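Local coordinates for protein SusD homolog (Bacteroides thetaiotaomicron, PDB 3SGH) that probably binds glycans at the bacterial cell surface, as a SusD-like outer-membrane lipoprotein serving nutrient uptake, at residues N263-P268 with L350-F355; D362-A367 with I393-E398. All coordinates share one frame; numbering follows the deposited sequence. Where two conformers were deposited one is given.

Contact 1: residues N263-P268 with L350-F355; sequences NDPRRP and LSFEEF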
ATOM      1  N   ASN A 263      20.916  -2.547 -11.377  1.00 17.85           N
ATOM      2  CA  ASN A 263      21.754  -1.335 -11.248  1.00 19.18           C
ATOM      3  C   ASN A 263      20.883  -0.097 -11.280  1.00 18.95           C
ATOM      4  O   ASN A 263      21.183   0.872 -11.950  1.00 18.81           O
ATOM      5  CB  ASN A 263      22.828  -1.301 -12.351  1.00 20.10           C
ATOM      6  CG  ASN A 263      23.780  -2.467 -12.240  1.00 22.38           C
ATOM      7  OD1 ASN A 263      24.230  -2.777 -11.145  1.00 26.07           O
ATOM      8  ND2 ASN A 263      24.077  -3.112 -13.359  1.00 27.72           N
ATOM      9  N   ASP A 264      19.794  -0.149 -10.509  1.00 17.80           N
ATOM     10  CA  ASP A 264      18.690   0.807 -10.645  1.00 16.95           C
ATOM     11  C   ASP A 264      19.113   2.184 -10.171  1.00 17.39           C
ATOM     12  O   ASP A 264      19.495   2.350  -9.005  1.00 17.20           O
ATOM     13  CB  ASP A 264      17.466   0.305  -9.852  1.00 16.45           C
ATOM     14  CG  ASP A 264      16.169   0.966 -10.263  1.00 15.55           C
ATOM     15  OD1 ASP A 264      16.083   2.234 -10.296  1.00 15.29           O
ATOM     16  OD2 ASP A 264      15.189   0.229 -10.539  1.00 16.18           O
ATOM     17  N   PRO A 265      19.008   3.176 -11.050  1.00 17.43           N
ATOM     18  CA  PRO A 265      19.461   4.507 -10.659  1.00 17.87           C
ATOM     19  C   PRO A 265      18.608   5.191  -9.618  1.00 17.30           C
ATOM     20  O   PRO A 265      19.001   6.233  -9.102  1.00 18.64           O
ATOM     21  CB  PRO A 265      19.433   5.312 -11.962  1.00 18.58           C
ATOM     22  CG  PRO A 265      18.879   4.473 -12.993  1.00 20.60           C
ATOM     23  CD  PRO A 265      18.621   3.096 -12.472  1.00 18.70           C
ATOM     24  N   ARG A 266      17.443   4.627  -9.315  1.00 16.82           N
ATOM     25  CA  ARG A 266      16.659   5.160  -8.204  1.00 15.32           C
ATOM     26  C   ARG A 266      17.211   4.807  -6.834  1.00 15.39           C
ATOM     27  O   ARG A 266      16.736   5.364  -5.853  1.00 14.63           O
ATOM     28  CB  ARG A 266      15.211   4.698  -8.330  1.00 14.82           C
ATOM     29  CG  ARG A 266      14.513   5.393  -9.496  1.00 15.75           C
ATOM     30  CD  ARG A 266      13.158   4.696  -9.781  1.00 16.60           C
ATOM     31  NE  ARG A 266      13.415   3.394 -10.365  1.00 14.49           N
ATOM     32  CZ  ARG A 266      12.500   2.674 -11.011  1.00 14.68           C
ATOM     33  NH1 ARG A 266      11.224   3.096 -11.105  1.00 14.48           N
ATOM     34  NH2 ARG A 266      12.863   1.532 -11.557  1.00 14.30           N
ATOM     35  N   ARG A 267      18.173   3.879  -6.739  1.00 15.84           N
ATOM     36  CA  ARG A 267      18.709   3.486  -5.441  1.00 15.69           C
ATOM     37  C   ARG A 267      19.093   4.663  -4.517  1.00 15.70           C
ATOM     38  O   ARG A 267      18.620   4.699  -3.374  1.00 15.02           O
ATOM     39  CB  ARG A 267      19.841   2.473  -5.580  1.00 16.06           C
ATOM     40  CG  ARG A 267      19.346   1.047  -5.995  1.00 15.63           C
ATOM     41  CD  ARG A 267      20.528   0.117  -6.277  1.00 15.45           C
ATOM     42  NE  ARG A 267      21.305   0.624  -7.401  1.00 17.19           N
ATOM     43  CZ  ARG A 267      22.467   0.139  -7.791  1.00 21.18           C
ATOM     44  NH1 ARG A 267      23.031  -0.872  -7.121  1.00 21.22           N
ATOM     45  NH2 ARG A 267      23.098   0.684  -8.823  1.00 19.27           N
ATOM     46  N   PRO A 268      19.910   5.630  -4.998  1.00 16.59           N
ATOM     47  CA  PRO A 268      20.284   6.749  -4.131  1.00 16.37           C
ATOM     48  C   PRO A 268      19.143   7.673  -3.741  1.00 15.98           C
ATOM     49  O   PRO A 268      19.277   8.421  -2.743  1.00 15.86           O
ATOM     50  CB  PRO A 268      21.339   7.518  -4.942  1.00 17.86           C
ATOM     51  CG  PRO A 268      21.152   7.090  -6.345  1.00 18.71           C
ATOM     52  CD  PRO A 268      20.691   5.634  -6.238  1.00 17.27           C
ATOM     53  N   LEU A 350       7.685   8.187 -15.326  1.00 16.07           N
ATOM     54  CA  LEU A 350       7.079   8.984 -14.254  1.00 15.41           C
ATOM     55  C   LEU A 350       7.756   8.749 -12.913  1.00 16.37           C
ATOM     56  O   LEU A 350       7.893   9.647 -12.103  1.00 16.90           O
ATOM     57  CB  LEU A 350       5.578   8.666 -14.096  1.00 16.31           C
ATOM     58  CG  LEU A 350       4.690   9.335 -15.138  1.00 17.34           C
ATOM     59  CD1 LEU A 350       3.311   8.801 -14.872  1.00 16.29           C
ATOM     60  CD2 LEU A 350       4.764  10.858 -15.003  1.00 17.14           C
ATOM     61  N   SER A 351       8.135   7.505 -12.665  1.00 15.71           N
ATOM     62  CA  SER A 351       8.764   7.123 -11.401  1.00 15.31           C
ATOM     63  C   SER A 351      10.123   7.775 -11.283  1.00 16.01           C
ATOM     64  O   SER A 351      10.480   8.320 -10.230  1.00 16.19           O
ATOM     65  CB  SER A 351       8.931   5.602 -11.398  1.00 15.67           C
ATOM     66  OG  SER A 351       9.627   5.184 -10.250  1.00 14.44           O
ATOM     67  N   PHE A 352      10.913   7.702 -12.348  1.00 16.54           N
ATOM     68  CA  PHE A 352      12.183   8.392 -12.380  1.00 16.68           C
ATOM     69  C   PHE A 352      11.977   9.885 -12.176  1.00 17.15           C
ATOM     70  O   PHE A 352      12.631  10.482 -11.335  1.00 17.67           O
ATOM     71  CB  PHE A 352      12.919   8.191 -13.698  1.00 17.60           C
ATOM     72  CG  PHE A 352      13.727   6.913 -13.782  1.00 17.85           C
ATOM     73  CD1 PHE A 352      13.154   5.663 -13.588  1.00 18.16           C
ATOM     74  CD2 PHE A 352      15.068   6.954 -14.080  1.00 19.80           C
ATOM     75  CE1 PHE A 352      13.934   4.494 -13.707  1.00 16.69           C
ATOM     76  CE2 PHE A 352      15.798   5.782 -14.226  1.00 19.18           C
ATOM     77  CZ  PHE A 352      15.240   4.576 -14.022  1.00 20.45           C
ATOM     78  N   GLU A 353      11.044  10.462 -12.938  1.00 16.52           N
ATOM     79  CA  GLU A 353      10.761  11.869 -12.838  1.00 17.48           C
ATOM     80  C   GLU A 353      10.340  12.286 -11.424  1.00 17.10           C
ATOM     81  O   GLU A 353      10.793  13.306 -10.912  1.00 18.48           O
ATOM     82  CB  GLU A 353       9.688  12.299 -13.860  1.00 16.57           C
ATOM     83  CG  GLU A 353       9.560  13.814 -13.905  1.00 19.38           C
ATOM     84  CD  GLU A 353       8.516  14.291 -14.901  1.00 26.54           C
ATOM     85  OE1 GLU A 353       7.812  13.422 -15.481  1.00 26.22           O
ATOM     86  OE2 GLU A 353       8.401  15.535 -15.065  1.00 28.72           O
ATOM     87  N   GLU A 354       9.438  11.522 -10.823  1.00 16.88           N
ATOM     88  CA  GLU A 354       8.947  11.799  -9.484  1.00 16.84           C
ATOM     89  C   GLU A 354      10.088  11.986  -8.484  1.00 17.92           C
ATOM     90  O   GLU A 354       9.995  12.841  -7.581  1.00 17.22           O
ATOM     91  CB  GLU A 354       8.094  10.623  -9.014  1.00 16.79           C
ATOM     92  CG  GLU A 354       7.354  10.821  -7.717  1.00 17.58           C
ATOM     93  CD  GLU A 354       6.138  11.724  -7.882  1.00 21.29           C
ATOM     94  OE1 GLU A 354       5.396  11.565  -8.890  1.00 19.43           O
ATOM     95  OE2 GLU A 354       5.906  12.559  -6.982  1.00 20.80           O
ATOM     96  N   PHE A 355      11.117  11.152  -8.613  1.00 18.71           N
ATOM     97  CA  PHE A 355      12.256  11.166  -7.696  1.00 19.62           C
ATOM     98  C   PHE A 355      13.460  11.945  -8.222  1.00 21.51           C
ATOM     99  O   PHE A 355      14.499  11.935  -7.580  1.00 21.73           O
ATOM    100  CB  PHE A 355      12.658   9.737  -7.362  1.00 19.57           C
ATOM    101  CG  PHE A 355      11.789   9.122  -6.297  1.00 21.02           C
ATOM    102  CD1 PHE A 355      10.560   8.545  -6.613  1.00 21.74           C
ATOM    103  CD2 PHE A 355      12.177   9.163  -4.967  1.00 23.52           C
ATOM    104  CE1 PHE A 355       9.756   8.007  -5.623  1.00 22.38           C
ATOM    105  CE2 PHE A 355      11.359   8.625  -3.962  1.00 23.15           C
ATOM    106  CZ  PHE A 355      10.143   8.055  -4.290  1.00 23.01           C
TER
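The ring of Phe352 sets its CE1 over one face of the Arg266 guanidinium, near the centre of the group and 3.6 Å from Arg266 CZ. The two side chains cross at about a right angle, and their planes are tilted 41° apart, so this is no flat stack. Toward the helix, Arg266 NH1 donates to Ser351 OG at 2.8 Å, the hydroxyl lying in the guanidinium plane. Serine suits the spot because its short side chain, with OG anti to the backbone N (chi1 175°), puts an acceptor there straight from the helix. The other edge of the guanidinium grips Asp264 side-on: NE reaches OD1 at 2.9 Å and NH2 reaches OD2, both through syn lone pairs. OD1 also takes Arg266 N on its anti lone pair, a capping bond that ties the carboxylate to the turn before helix 267-270. With an alanine at Arg266, the buried Asp264 carboxylate would probably lose its counter-charge, and Ser351 OG this donor. Pro265, rigid and apolar, touches the Phe352 ring obliquely, CG to CE2 at 3.6 Å. The contact joins the type I turn between helices 253-261 and 267-270 to the end of helix 340-354; helix 403-417 packs alongside through Ile416 and Ala417, and Gln413 takes a further bond from Arg266 NH2.

Contact 2: residues D362-A367 with I393-E398; sequences DYLADA and ITIKWE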
ATOM      1  N   ASP A 362      17.978   4.599 -21.032  1.00 26.90           N
ATOM      2  CA  ASP A 362      18.923   3.514 -21.066  1.00 27.43           C
ATOM      3  C   ASP A 362      18.478   2.391 -20.126  1.00 24.97           C
ATOM      4  O   ASP A 362      18.645   1.220 -20.440  1.00 24.39           O
ATOM      5  CB  ASP A 362      20.347   4.012 -20.749  1.00 29.50           C
ATOM      6  CG  ASP A 362      20.975   4.838 -21.899  1.00 34.11           C
ATOM      7  OD1 ASP A 362      20.365   5.044 -22.996  1.00 39.09           O
ATOM      8  OD2 ASP A 362      22.116   5.301 -21.672  1.00 41.18           O
ATOM      9  N   TYR A 363      17.842   2.745 -19.004  1.00 23.46           N
ATOM     10  CA  TYR A 363      17.220   1.734 -18.144  1.00 21.84           C
ATOM     11  C   TYR A 363      16.194   0.894 -18.898  1.00 21.17           C
ATOM     12  O   TYR A 363      16.159  -0.336 -18.776  1.00 20.77           O
ATOM     13  CB  TYR A 363      16.528   2.435 -16.951  1.00 21.02           C
ATOM     14  CG  TYR A 363      16.019   1.530 -15.863  1.00 18.87           C
ATOM     15  CD1 TYR A 363      16.887   0.995 -14.913  1.00 18.15           C
ATOM     16  CD2 TYR A 363      14.672   1.211 -15.754  1.00 19.64           C
ATOM     17  CE1 TYR A 363      16.410   0.156 -13.916  1.00 14.87           C
ATOM     18  CE2 TYR A 363      14.200   0.412 -14.752  1.00 18.60           C
ATOM     19  CZ  TYR A 363      15.051  -0.124 -13.845  1.00 16.14           C
ATOM     20  OH  TYR A 363      14.512  -0.927 -12.852  1.00 18.56           O
ATOM     21  N   LEU A 364      15.331   1.548 -19.669  1.00 20.52           N
ATOM     22  CA  LEU A 364      14.258   0.870 -20.356  1.00 20.59           C
ATOM     23  C   LEU A 364      14.765   0.030 -21.526  1.00 20.76           C
ATOM     24  O   LEU A 364      13.982  -0.751 -22.110  1.00 22.48           O
ATOM     25  CB  LEU A 364      13.220   1.886 -20.864  1.00 19.82           C
ATOM     26  CG  LEU A 364      12.242   2.401 -19.791  1.00 20.61           C
ATOM     27  CD1 LEU A 364      11.402   3.591 -20.300  1.00 20.19           C
ATOM     28  CD2 LEU A 364      11.323   1.281 -19.372  1.00 20.25           C
ATOM     29  N   ALA A 365      16.012   0.255 -21.914  1.00 21.98           N
ATOM     30  CA  ALA A 365      16.675  -0.505 -22.978  1.00 22.60           C
ATOM     31  C   ALA A 365      17.428  -1.720 -22.421  1.00 23.70           C
ATOM     32  O   ALA A 365      18.056  -2.474 -23.202  1.00 23.77           O
ATOM     33  CB  ALA A 365      17.659   0.391 -23.745  1.00 24.42           C
ATOM     34  N   ASP A 366      17.382  -1.925 -21.109  1.00 22.59           N
ATOM     35  CA  ASP A 366      18.130  -3.012 -20.478  1.00 22.29           C
ATOM     36  C   ASP A 366      17.411  -4.348 -20.633  1.00 22.51           C
ATOM     37  O   ASP A 366      16.417  -4.615 -19.965  1.00 21.58           O
ATOM     38  CB  ASP A 366      18.388  -2.707 -19.000  1.00 22.09           C
ATOM     39  CG  ASP A 366      19.283  -3.731 -18.334  1.00 21.27           C
ATOM     40  OD1 ASP A 366      19.296  -4.913 -18.738  1.00 21.89           O
ATOM     41  OD2 ASP A 366      19.959  -3.367 -17.337  1.00 22.42           O
ATOM     42  N   ALA A 367      17.923  -5.194 -21.528  1.00 22.89           N
ATOM     43  CA  ALA A 367      17.336  -6.504 -21.774  1.00 22.89           C
ATOM     44  C   ALA A 367      18.033  -7.659 -21.019  1.00 22.97           C
ATOM     45  O   ALA A 367      17.610  -8.797 -21.135  1.00 23.39           O
ATOM     46  CB  ALA A 367      17.370  -6.803 -23.297  1.00 24.06           C
ATOM     47  N   ILE A 393      12.900 -11.619 -14.166  1.00 18.21           N
ATOM     48  CA  ILE A 393      12.269 -10.673 -15.087  1.00 17.93           C
ATOM     49  C   ILE A 393      13.196  -9.505 -15.412  1.00 18.85           C
ATOM     50  O   ILE A 393      13.772  -8.866 -14.528  1.00 18.04           O
ATOM     51  CB  ILE A 393      10.851 -10.224 -14.579  1.00 18.64           C
ATOM     52  CG1 ILE A 393       9.923  -9.815 -15.726  1.00 17.61           C
ATOM     53  CG2 ILE A 393      10.946  -9.133 -13.517  1.00 18.31           C
ATOM     54  CD1 ILE A 393       9.499 -11.005 -16.698  1.00 21.68           C
ATOM     55  N   THR A 394      13.338  -9.213 -16.701  1.00 18.32           N
ATOM     56  CA  THR A 394      14.177  -8.135 -17.162  1.00 18.76           C
ATOM     57  C   THR A 394      13.347  -6.884 -17.399  1.00 18.65           C
ATOM     58  O   THR A 394      12.125  -6.934 -17.411  1.00 18.50           O
ATOM     59  CB  THR A 394      14.902  -8.553 -18.482  1.00 18.69           C
ATOM     60  OG1 THR A 394      13.927  -8.936 -19.458  1.00 20.82           O
ATOM     61  CG2 THR A 394      15.861  -9.715 -18.211  1.00 22.02           C
ATOM     62  N   ILE A 395      14.009  -5.752 -17.615  1.00 19.04           N
ATOM     63  CA  ILE A 395      13.318  -4.468 -17.699  1.00 17.90           C
ATOM     64  C   ILE A 395      12.696  -4.140 -19.045  1.00 19.33           C
ATOM     65  O   ILE A 395      11.520  -3.758 -19.125  1.00 18.45           O
ATOM     66  CB  ILE A 395      14.289  -3.320 -17.354  1.00 18.79           C
ATOM     67  CG1 ILE A 395      14.889  -3.495 -15.928  1.00 19.50           C
ATOM     68  CG2 ILE A 395      13.584  -1.913 -17.519  1.00 18.37           C
ATOM     69  CD1 ILE A 395      16.250  -2.826 -15.773  1.00 18.95           C
ATOM     70  N   LYS A 396      13.484  -4.286 -20.117  1.00 19.67           N
ATOM     71  CA  LYS A 396      13.016  -3.915 -21.463  0.50 20.53           C
ATOM     72  C   LYS A 396      11.743  -4.655 -21.823  1.00 19.82           C
ATOM     73  O   LYS A 396      11.659  -5.878 -21.671  1.00 19.71           O
ATOM     74  CB  LYS A 396      14.075  -4.217 -22.532  0.50 21.02           C
ATOM     75  CG  LYS A 396      13.705  -3.805 -23.978  0.50 23.55           C
ATOM     76  CD  LYS A 396      14.195  -4.855 -24.981  0.50 26.78           C
ATOM     77  CE  LYS A 396      14.460  -4.282 -26.374  0.50 27.67           C
ATOM     78  NZ  LYS A 396      13.345  -3.434 -26.916  0.50 27.55           N
ATOM     79  N   TRP A 397      10.767  -3.912 -22.309  1.00 19.82           N
ATOM     80  CA  TRP A 397       9.512  -4.474 -22.767  1.00 21.29           C
ATOM     81  C   TRP A 397       9.735  -5.403 -23.960  1.00 23.48           C
ATOM     82  O   TRP A 397      10.485  -5.071 -24.884  1.00 23.23           O
ATOM     83  CB  TRP A 397       8.520  -3.400 -23.161  1.00 20.51           C
ATOM     84  CG  TRP A 397       7.181  -4.000 -23.400  1.00 20.54           C
ATOM     85  CD1 TRP A 397       6.644  -4.371 -24.597  1.00 22.37           C
ATOM     86  CD2 TRP A 397       6.232  -4.368 -22.403  1.00 20.91           C
ATOM     87  NE1 TRP A 397       5.410  -4.929 -24.400  1.00 22.38           N
ATOM     88  CE2 TRP A 397       5.136  -4.934 -23.057  1.00 21.77           C
ATOM     89  CE3 TRP A 397       6.195  -4.253 -21.013  1.00 21.89           C
ATOM     90  CZ2 TRP A 397       4.036  -5.396 -22.373  1.00 20.29           C
ATOM     91  CZ3 TRP A 397       5.105  -4.706 -20.346  1.00 23.28           C
ATOM     92  CH2 TRP A 397       4.042  -5.272 -21.015  1.00 22.84           C
ATOM     93  N   GLU A 398       9.096  -6.565 -23.884  1.00 24.80           N
ATOM     94  CA  GLU A 398       9.158  -7.574 -24.925  0.50 26.60           C
ATOM     95  C   GLU A 398       7.743  -7.881 -25.419  1.00 27.39           C
ATOM     96  O   GLU A 398       6.959  -8.479 -24.698  1.00 25.84           O
ATOM     97  CB  GLU A 398       9.815  -8.828 -24.365  0.50 26.90           C
ATOM     98  CG  GLU A 398      11.174  -8.566 -23.712  0.50 28.45           C
ATOM     99  CD  GLU A 398      11.937  -9.824 -23.387  0.50 29.70           C
ATOM    100  OE1 GLU A 398      11.348 -10.707 -22.724  0.50 32.90           O
ATOM    101  OE2 GLU A 398      13.131  -9.909 -23.768  0.50 28.66           O
TER
HETATM  102  O   HOH W   1      11.217  -0.875 -22.499  1.00 20.99           O
HETATM  103  O   HOH W   2      16.750  -5.917 -17.316  1.00 19.28           O
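The carbonyl oxygen of Asp366 receives Lys396 N at 3.0 Å; a water lies 3.0 Å from the same Asp366 O and probably donates to it, while accepting from Ile395 N at 2.8 Å. The amide of Lys396 comes from above the carbonyl plane, so it does not follow a lone pair. A second water bridges the two segments further along, donating to Leu364 O and accepting from Trp397 N, while Lys396 CA makes a CA-H...O contact with Leu364 O. One direct backbone bond, one clear water bridge and a second probable one thus tie the irregular loop to residues 364-366 without forming a sheet, in keeping with a SusD-like protein described as an alpha-alpha superhelix, where irregular loops link the helices. Ile395 supplies the apolar part. Its CD1 sits over one face of the Tyr363 ring, 3.7 Å from the centroid and 21° off the normal, a CH-pi contact. Branching at CB lets isoleucine use both arms: CG2, anti to the backbone N, turns to Tyr363 O at 3.3 Å and to the CD2-CE2 side of the ring, while CG1 carries CD1 to the face. Tyrosine suits this place by offering a broad face to Ile395 and a hydroxyl to Gln413 on helix 403-417. Asp366 brings CB against Ile395 CD1 at 3.9 Å, its carboxylate being held by Thr368 N and Ser369 OG.

In the fold
From the N terminus, the chain passes through helix 253-261 into the turn at 263-268. It then runs through 81 residues, including strand 314-317 and helix 319-331, before contact 1 closes that long loop at the end of helix 340-354. Helix 360-364 follows almost at once and opens contact 2, which closes a shorter excursion of 25 residues without helix or strand, just ahead of helix 403-417. The two closures are thus in series, neither nesting nor crossing, yet they touch in space: Tyr363 packs on Pro265 and Phe352, and its OH probably bonds to Asp264. Helix 403-417 borders both contacts, so the two closures share one neighbouring helix.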